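Local coordinates for protein beta-galactosidase (Trichoderma reesei, PDB 3OG2) that probably hydrolyses terminal non-reducing beta-D-galactose residues from beta-D-galactosides, as a glycoside hydrolase of family 35, at residues 470-475 with 558-563; 371-376 with 576-581. All coordinates share one frame; numbering follows the deposited sequence.

Contact 1: 470-475 with 558-563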
ATOM      1  N   GLU A 470     -24.347   9.687  13.739  1.00  9.67           N
ATOM      2  CA  GLU A 470     -23.170   8.888  14.015  1.00  9.05           C
ATOM      3  C   GLU A 470     -22.216   9.615  14.932  1.00  8.81           C
ATOM      4  O   GLU A 470     -22.153  10.844  14.970  1.00 10.54           O
ATOM      5  CB  GLU A 470     -22.532   8.525  12.651  1.00 10.99           C
ATOM      6  CG  GLU A 470     -23.496   7.556  11.915  1.00 12.87           C
ATOM      7  CD  GLU A 470     -22.915   6.969  10.654  1.00 11.29           C
ATOM      8  OE1 GLU A 470     -22.862   7.694   9.613  1.00 13.22           O
ATOM      9  OE2 GLU A 470     -22.520   5.772  10.732  1.00 11.48           O
ATOM     10  N   ILE A 471     -21.491   8.838  15.712  1.00  9.43           N
ATOM     11  CA  ILE A 471     -20.544   9.387  16.665  1.00  8.46           C
ATOM     12  C   ILE A 471     -19.182   9.483  16.005  1.00  8.12           C
ATOM     13  O   ILE A 471     -18.695   8.500  15.434  1.00 10.55           O
ATOM     14  CB  ILE A 471     -20.460   8.460  17.883  1.00 10.64           C
ATOM     15  CG1 ILE A 471     -21.752   8.491  18.682  1.00 15.26           C
ATOM     16  CG2 ILE A 471     -19.295   8.830  18.812  1.00 11.54           C
ATOM     17  CD1 ILE A 471     -22.522   7.259  18.782  1.00 29.74           C
ATOM     18  N   PHE A 472     -18.594  10.653  16.041  1.00  7.80           N
ATOM     19  CA  PHE A 472     -17.207  10.854  15.597  1.00  8.22           C
ATOM     20  C   PHE A 472     -16.255  10.565  16.759  1.00  7.60           C
ATOM     21  O   PHE A 472     -15.334   9.760  16.651  1.00  8.92           O
ATOM     22  CB  PHE A 472     -17.031  12.280  15.025  1.00  8.40           C
ATOM     23  CG  PHE A 472     -15.563  12.529  14.759  1.00  8.16           C
ATOM     24  CD1 PHE A 472     -14.928  11.884  13.684  1.00  9.74           C
ATOM     25  CD2 PHE A 472     -14.824  13.382  15.558  1.00  9.56           C
ATOM     26  CE1 PHE A 472     -13.582  12.112  13.446  1.00 10.75           C
ATOM     27  CE2 PHE A 472     -13.467  13.601  15.311  1.00  9.41           C
ATOM     28  CZ  PHE A 472     -12.842  12.981  14.241  1.00  9.75           C
ATOM     29  N   THR A 473     -16.468  11.214  17.900  1.00  7.96           N
ATOM     30  CA  THR A 473     -15.642  10.965  19.079  1.00  7.31           C
ATOM     31  C   THR A 473     -16.368  11.463  20.302  1.00  7.51           C
ATOM     32  O   THR A 473     -17.386  12.204  20.188  1.00  9.19           O
ATOM     33  CB  THR A 473     -14.256  11.640  18.956  1.00  7.88           C
ATOM     34  OG1 THR A 473     -13.365  11.041  19.907  1.00  8.83           O
ATOM     35  CG2 THR A 473     -14.310  13.144  19.253  1.00  9.13           C
ATOM     36  N   TRP A 474     -15.853  11.100  21.463  1.00  8.47           N
ATOM     37  CA  TRP A 474     -16.310  11.773  22.693  1.00  8.69           C
ATOM     38  C   TRP A 474     -15.160  11.632  23.679  1.00  8.32           C
ATOM     39  O   TRP A 474     -14.352  10.707  23.533  1.00  9.28           O
ATOM     40  CB  TRP A 474     -17.606  11.184  23.256  1.00  9.23           C
ATOM     41  CG  TRP A 474     -17.462   9.763  23.701  1.00  8.74           C
ATOM     42  CD1 TRP A 474     -17.712   8.657  22.932  1.00 11.47           C
ATOM     43  CD2 TRP A 474     -17.038   9.285  24.979  1.00 10.61           C
ATOM     44  NE1 TRP A 474     -17.463   7.515  23.654  1.00 13.65           N
ATOM     45  CE2 TRP A 474     -17.048   7.868  24.908  1.00 12.93           C
ATOM     46  CE3 TRP A 474     -16.638   9.942  26.157  1.00 11.25           C
ATOM     47  CZ2 TRP A 474     -16.678   7.113  26.004  1.00 15.64           C
ATOM     48  CZ3 TRP A 474     -16.265   9.174  27.261  1.00 15.29           C
ATOM     49  CH2 TRP A 474     -16.293   7.756  27.154  1.00 16.68           C
ATOM     50  N   ASN A 475     -15.084  12.539  24.659  1.00  8.09           N
ATOM     51  CA  ASN A 475     -14.128  12.353  25.728  1.00  9.14           C
ATOM     52  C   ASN A 475     -14.610  13.128  26.944  1.00  9.29           C
ATOM     53  O   ASN A 475     -15.342  14.106  26.855  1.00 10.52           O
ATOM     54  CB  ASN A 475     -12.699  12.824  25.315  1.00 11.04           C
ATOM     55  CG  ASN A 475     -11.680  11.987  26.072  1.00 16.58           C
ATOM     56  OD1 ASN A 475     -11.961  11.342  27.140  1.00 17.82           O
ATOM     57  ND2 ASN A 475     -10.499  11.848  25.551  1.00 14.88           N
ATOM     58  N   TYR A 558     -12.179  17.246  11.500  1.00  7.90           N
ATOM     59  CA  TYR A 558     -11.864  17.088  12.922  1.00  7.53           C
ATOM     60  C   TYR A 558     -10.813  15.984  13.128  1.00  6.66           C
ATOM     61  O   TYR A 558     -10.697  15.050  12.306  1.00  7.47           O
ATOM     62  CB  TYR A 558     -13.139  16.666  13.718  1.00  8.53           C
ATOM     63  CG  TYR A 558     -14.095  17.796  14.026  1.00  8.35           C
ATOM     64  CD1 TYR A 558     -14.768  18.488  12.988  1.00  9.96           C
ATOM     65  CD2 TYR A 558     -14.397  18.190  15.323  1.00  9.81           C
ATOM     66  CE1 TYR A 558     -15.662  19.516  13.296  1.00 10.34           C
ATOM     67  CE2 TYR A 558     -15.289  19.226  15.641  1.00 10.37           C
ATOM     68  CZ  TYR A 558     -15.909  19.868  14.596  1.00 10.11           C
ATOM     69  OH  TYR A 558     -16.794  20.916  14.887  1.00 11.15           O
ATOM     70  N   TRP A 559     -10.088  16.103  14.243  1.00  6.81           N
ATOM     71  CA  TRP A 559      -8.958  15.243  14.521  1.00  6.70           C
ATOM     72  C   TRP A 559      -8.963  14.940  15.997  1.00  6.32           C
ATOM     73  O   TRP A 559      -9.412  15.771  16.803  1.00  7.61           O
ATOM     74  CB  TRP A 559      -7.633  15.969  14.158  1.00  7.62           C
ATOM     75  CG  TRP A 559      -7.586  16.403  12.731  1.00  6.97           C
ATOM     76  CD1 TRP A 559      -7.976  17.631  12.265  1.00  7.46           C
ATOM     77  CD2 TRP A 559      -7.159  15.665  11.592  1.00  6.92           C
ATOM     78  NE1 TRP A 559      -7.801  17.703  10.887  1.00  7.36           N
ATOM     79  CE2 TRP A 559      -7.311  16.492  10.457  1.00  7.30           C
ATOM     80  CE3 TRP A 559      -6.669  14.346  11.422  1.00  7.24           C
ATOM     81  CZ2 TRP A 559      -6.986  16.092   9.156  1.00  7.67           C
ATOM     82  CZ3 TRP A 559      -6.353  13.971  10.122  1.00  6.63           C
ATOM     83  CH2 TRP A 559      -6.499  14.800   9.016  1.00  7.58           C
ATOM     84  N   VAL A 560      -8.425  13.772  16.365  1.00  7.04           N
ATOM     85  CA  VAL A 560      -8.387  13.402  17.772  1.00  7.46           C
ATOM     86  C   VAL A 560      -7.015  12.866  18.135  1.00  7.01           C
ATOM     87  O   VAL A 560      -6.819  11.666  18.423  1.00  8.31           O
ATOM     88  CB  VAL A 560      -9.475  12.366  18.114  1.00  7.32           C
ATOM     89  CG1 VAL A 560      -9.637  12.258  19.626  1.00 10.07           C
ATOM     90  CG2 VAL A 560     -10.828  12.699  17.477  1.00 10.20           C
ATOM     91  N   PRO A 561      -6.002  13.732  18.166  1.00  7.01           N
ATOM     92  CA  PRO A 561      -4.662  13.284  18.601  1.00  7.82           C
ATOM     93  C   PRO A 561      -4.701  12.912  20.081  1.00  7.85           C
ATOM     94  O   PRO A 561      -5.412  13.504  20.888  1.00  9.08           O
ATOM     95  CB  PRO A 561      -3.795  14.566  18.357  1.00  8.79           C
ATOM     96  CG  PRO A 561      -4.806  15.667  18.602  1.00  8.19           C
ATOM     97  CD  PRO A 561      -6.055  15.171  17.889  1.00  7.75           C
ATOM     98  N   THR A 562      -3.906  11.885  20.401  1.00  8.34           N
ATOM     99  CA  THR A 562      -3.884  11.369  21.776  1.00  8.31           C
ATOM    100  C   THR A 562      -2.811  12.093  22.588  1.00  8.48           C
ATOM    101  O   THR A 562      -1.747  12.486  22.068  1.00 11.08           O
ATOM    102  CB  THR A 562      -3.625   9.859  21.773  1.00  9.61           C
ATOM    103  OG1 THR A 562      -2.358   9.596  21.120  1.00 10.86           O
ATOM    104  CG2 THR A 562      -4.722   9.119  21.024  1.00 11.85           C
ATOM    105  N   LEU A 563      -3.056  12.290  23.859  1.00  9.24           N
ATOM    106  CA  LEU A 563      -2.053  12.879  24.743  1.00  9.64           C
ATOM    107  C   LEU A 563      -1.023  11.850  25.179  1.00 10.42           C
ATOM    108  O   LEU A 563      -1.358  10.739  25.629  1.00 10.77           O
ATOM    109  CB  LEU A 563      -2.771  13.405  26.007  1.00 10.35           C
ATOM    110  CG  LEU A 563      -3.526  14.708  25.789  1.00 11.93           C
ATOM    111  CD1 LEU A 563      -4.391  15.048  26.990  1.00 14.75           C
ATOM    112  CD2 LEU A 563      -2.538  15.878  25.583  1.00 16.13           C
TER
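Phe472 pushes the far end of its ring into the angle between Tyr558 and Val560, overlapping the CB of the first and a methyl of the second. CE2 makes the closest approaches, with CZ beside it: Phe472 CE2 is 3.5 Å from Tyr558 CB and equally 3.5 Å from Val560 CG2, and both partners reach the ring obliquely. With CG anti to the backbone N (chi1 172°), the phenyl group extends across the gap, and CZ arrives 3.6 Å from Tyr558 O. That carbonyl oxygen is not left to the ring, since Lys363 of helix 357-370 donates a hydrogen bond to it. Tyr558 itself offers little more than its CB: the phenol leads away from Phe472 and ends in a hydrogen bond with Arg537. Val560 comes at Phe472 from the opposite direction and also meets Thr473, the two side chains tip to tip, with Thr473 CB 3.9 Å from Val560 CG2. Leu364 and Gln367 of helix 357-370 cover the same side chains, touching Phe472 and Val560 respectively. The result is a buried, mainly apolar contact without cross-segment hydrogen bonds, in which edge strand 470-476 of one sheet packs by its side chains on edge strand 558-559 of another and the loop that follows it, within the largely beta domains 2 and 3 that follow the TIM barrel of this family 35 enzyme.

Contact 2: 371-376 with 576-581; sequences VSPGYI and LMNPDS
The two backbones come closest where Val371 passes Asn578, with CA atoms 4.7 Å apart, and Asn578 itself adopts a left-handed conformation. The Asn578 side chain crosses that of Val371 at about a right angle. Its ND2 sits 3.2 Å from Val371 CA and gives a weak hydrogen bond to Val371 O, 3.2 Å long with an N-H...O angle of 157°. The same carbonyl oxygen also accepts from Trp474 NE1, so two donors share it. On the other branch of the amide, OD1 rests against the Pro373 ring, 3.4 Å from Pro373 CD. Residues 371-373 link helix 357-370 to a short, weakly bonded helix at about 374-376, and the loop between strands 558-559 and 583-585 packs on this link; a backbone hydrogen bond between Asn578 and Lys370 adds to the attachment at the end of the long helix. Met577 bends at both chi2 (-65°) and chi3 (-74°), which brings its methyl CE against Pro373, 4.0 Å from Pro373 CA. There Met577 CE also approaches Ile376 CD1 at 4.3 Å, a looser apolar touch, while Ile376 packs further against Val41 of strand 38-47.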
ATOM      1  N   VAL A 371     -13.608   4.774  20.512  1.00  7.52           N
ATOM      2  CA  VAL A 371     -14.276   5.265  21.731  1.00  7.48           C
ATOM      3  C   VAL A 371     -15.508   4.423  22.034  1.00  6.98           C
ATOM      4  O   VAL A 371     -16.323   4.835  22.884  1.00  8.65           O
ATOM      5  CB  VAL A 371     -14.594   6.783  21.626  1.00  7.95           C
ATOM      6  CG1 VAL A 371     -13.306   7.587  21.502  1.00  9.22           C
ATOM      7  CG2 VAL A 371     -15.555   7.099  20.464  1.00  9.05           C
ATOM      8  N   SER A 372     -15.626   3.235  21.442  1.00  8.46           N
ATOM      9  CA  SER A 372     -16.860   2.452  21.523  1.00  8.58           C
ATOM     10  C   SER A 372     -16.612   1.033  21.969  1.00  8.13           C
ATOM     11  O   SER A 372     -16.881   0.075  21.248  1.00  8.79           O
ATOM     12  CB  SER A 372     -17.559   2.469  20.138  1.00  9.32           C
ATOM     13  OG  SER A 372     -17.857   3.802  19.748  1.00  8.16           O
ATOM     14  N   PRO A 373     -16.086   0.872  23.187  1.00  9.80           N
ATOM     15  CA  PRO A 373     -15.757  -0.506  23.640  1.00 10.74           C
ATOM     16  C   PRO A 373     -16.980  -1.392  23.726  1.00  9.24           C
ATOM     17  O   PRO A 373     -16.817  -2.620  23.643  1.00 10.83           O
ATOM     18  CB  PRO A 373     -15.198  -0.294  25.035  1.00 15.83           C
ATOM     19  CG  PRO A 373     -15.596   1.081  25.429  1.00 14.72           C
ATOM     20  CD  PRO A 373     -15.745   1.889  24.181  1.00 12.52           C
ATOM     21  N   GLY A 374     -18.191  -0.880  23.822  1.00  9.32           N
ATOM     22  CA  GLY A 374     -19.352  -1.713  23.884  1.00  9.56           C
ATOM     23  C   GLY A 374     -19.559  -2.433  22.584  1.00  9.21           C
ATOM     24  O   GLY A 374     -20.240  -3.477  22.546  1.00 11.04           O
ATOM     25  N   TYR A 375     -18.988  -1.941  21.505  1.00  8.24           N
ATOM     26  CA  TYR A 375     -19.064  -2.685  20.232  1.00  8.51           C
ATOM     27  C   TYR A 375     -18.439  -4.069  20.338  1.00  8.43           C
ATOM     28  O   TYR A 375     -18.876  -5.049  19.720  1.00 10.94           O
ATOM     29  CB  TYR A 375     -18.381  -1.841  19.150  1.00  8.88           C
ATOM     30  CG  TYR A 375     -18.040  -2.611  17.875  1.00  8.57           C
ATOM     31  CD1 TYR A 375     -18.988  -2.859  16.896  1.00  9.75           C
ATOM     32  CD2 TYR A 375     -16.732  -3.076  17.668  1.00  8.73           C
ATOM     33  CE1 TYR A 375     -18.684  -3.553  15.744  1.00  9.76           C
ATOM     34  CE2 TYR A 375     -16.398  -3.763  16.515  1.00  9.63           C
ATOM     35  CZ  TYR A 375     -17.385  -4.009  15.554  1.00 10.48           C
ATOM     36  OH  TYR A 375     -17.116  -4.671  14.397  1.00 10.41           O
ATOM     37  N   ILE A 376     -17.393  -4.212  21.135  1.00  9.68           N
ATOM     38  CA  ILE A 376     -16.658  -5.458  21.204  1.00 10.57           C
ATOM     39  C   ILE A 376     -17.492  -6.547  21.806  1.00 12.82           C
ATOM     40  O   ILE A 376     -17.389  -7.710  21.380  1.00 16.62           O
ATOM     41  CB  ILE A 376     -15.378  -5.281  22.017  1.00 10.86           C
ATOM     42  CG1 ILE A 376     -14.433  -4.310  21.318  1.00 12.00           C
ATOM     43  CG2 ILE A 376     -14.748  -6.663  22.211  1.00 13.21           C
ATOM     44  CD1 ILE A 376     -13.249  -3.875  22.146  1.00 13.81           C
ATOM     45  N   LEU A 576      -5.541   2.194  24.732  1.00 11.07           N
ATOM     46  CA  LEU A 576      -5.846   2.105  23.306  1.00 10.71           C
ATOM     47  C   LEU A 576      -7.274   2.540  22.990  1.00  9.31           C
ATOM     48  O   LEU A 576      -7.479   3.206  21.956  1.00 10.31           O
ATOM     49  CB  LEU A 576      -5.710   0.636  22.810  1.00 12.42           C
ATOM     50  CG  LEU A 576      -4.257   0.140  22.767  1.00 16.81           C
ATOM     51  CD1 LEU A 576      -4.176  -1.355  22.624  1.00 21.06           C
ATOM     52  CD2 LEU A 576      -3.572   0.862  21.625  1.00 37.49           C
ATOM     53  N   MET A 577      -8.235   2.202  23.867  1.00  8.84           N
ATOM     54  CA  MET A 577      -9.623   2.592  23.674  1.00  8.96           C
ATOM     55  C   MET A 577      -9.918   3.766  24.608  1.00  8.47           C
ATOM     56  O   MET A 577      -9.418   3.801  25.749  1.00 10.02           O
ATOM     57  CB  MET A 577     -10.575   1.450  24.020  1.00 10.49           C
ATOM     58  CG  MET A 577     -10.323   0.178  23.226  1.00 10.25           C
ATOM     59  SD  MET A 577     -10.623   0.297  21.460  1.00 12.13           S
ATOM     60  CE  MET A 577     -12.439   0.311  21.526  1.00 16.46           C
ATOM     61  N   ASN A 578     -10.720   4.725  24.163  1.00  9.06           N
ATOM     62  CA  ASN A 578     -10.995   5.917  25.017  1.00  8.37           C
ATOM     63  C   ASN A 578      -9.730   6.574  25.566  1.00  9.07           C
ATOM     64  O   ASN A 578      -9.670   6.938  26.765  1.00 10.01           O
ATOM     65  CB  ASN A 578     -11.944   5.583  26.166  1.00  9.08           C
ATOM     66  CG  ASN A 578     -13.258   5.069  25.579  1.00 10.57           C
ATOM     67  OD1 ASN A 578     -13.586   3.908  25.823  1.00 23.80           O
ATOM     68  ND2 ASN A 578     -14.004   5.861  24.850  1.00 10.52           N
ATOM     69  N   PRO A 579      -8.721   6.814  24.748  1.00  8.36           N
ATOM     70  CA  PRO A 579      -7.498   7.422  25.298  1.00  8.81           C
ATOM     71  C   PRO A 579      -7.707   8.883  25.657  1.00  8.58           C
ATOM     72  O   PRO A 579      -8.572   9.607  25.109  1.00  9.68           O
ATOM     73  CB  PRO A 579      -6.546   7.406  24.096  1.00  9.55           C
ATOM     74  CG  PRO A 579      -7.489   7.530  22.907  1.00 10.32           C
ATOM     75  CD  PRO A 579      -8.617   6.625  23.297  1.00  9.60           C
ATOM     76  N   ASP A 580      -6.880   9.405  26.551  1.00  8.52           N
ATOM     77  CA  ASP A 580      -6.844  10.850  26.779  1.00  9.02           C
ATOM     78  C   ASP A 580      -6.471  11.515  25.464  1.00  8.95           C
ATOM     79  O   ASP A 580      -5.602  11.023  24.716  1.00  9.66           O
ATOM     80  CB  ASP A 580      -5.787  11.169  27.834  1.00 11.01           C
ATOM     81  CG  ASP A 580      -6.162  10.690  29.216  1.00 14.48           C
ATOM     82  OD1 ASP A 580      -7.289  10.228  29.430  1.00 17.87           O
ATOM     83  OD2 ASP A 580      -5.265  10.792  30.093  1.00 19.90           O
ATOM     84  N   SER A 581      -7.123  12.611  25.152  1.00  9.11           N
ATOM     85  CA  SER A 581      -6.968  13.212  23.829  1.00  8.91           C
ATOM     86  C   SER A 581      -7.219  14.736  23.874  1.00  8.70           C
ATOM     87  O   SER A 581      -7.608  15.239  24.932  1.00  9.52           O
ATOM     88  CB  SER A 581      -7.967  12.572  22.858  1.00 10.60           C
ATOM     89  OG  SER A 581      -9.295  12.999  23.178  1.00 12.27           O
TER

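In the fold
From the N terminus, the chain first runs through the TIM-barrel family region, and helix 357-370 leads into 371-376, where contact 2 begins. It then builds further sheets, one of which holds strand 470-476, the first half of contact 1, and returns at 558-563 to close a loop whose ends are 83 residues apart. Only afterwards does 576-581 meet 371-376, closing a larger loop whose ends are 200 residues apart, so contact 1 nests inside contact 2. Their centres lie 10 Å apart and they touch directly: Asn475 probably hydrogen-bonds Ser581, and Leu563 probably bonds Asp580. Together they join the exit of helix 357-370, strand 470-476, the edge of the sheet holding strand 558-559, and the loop leading from it to strand 583-585.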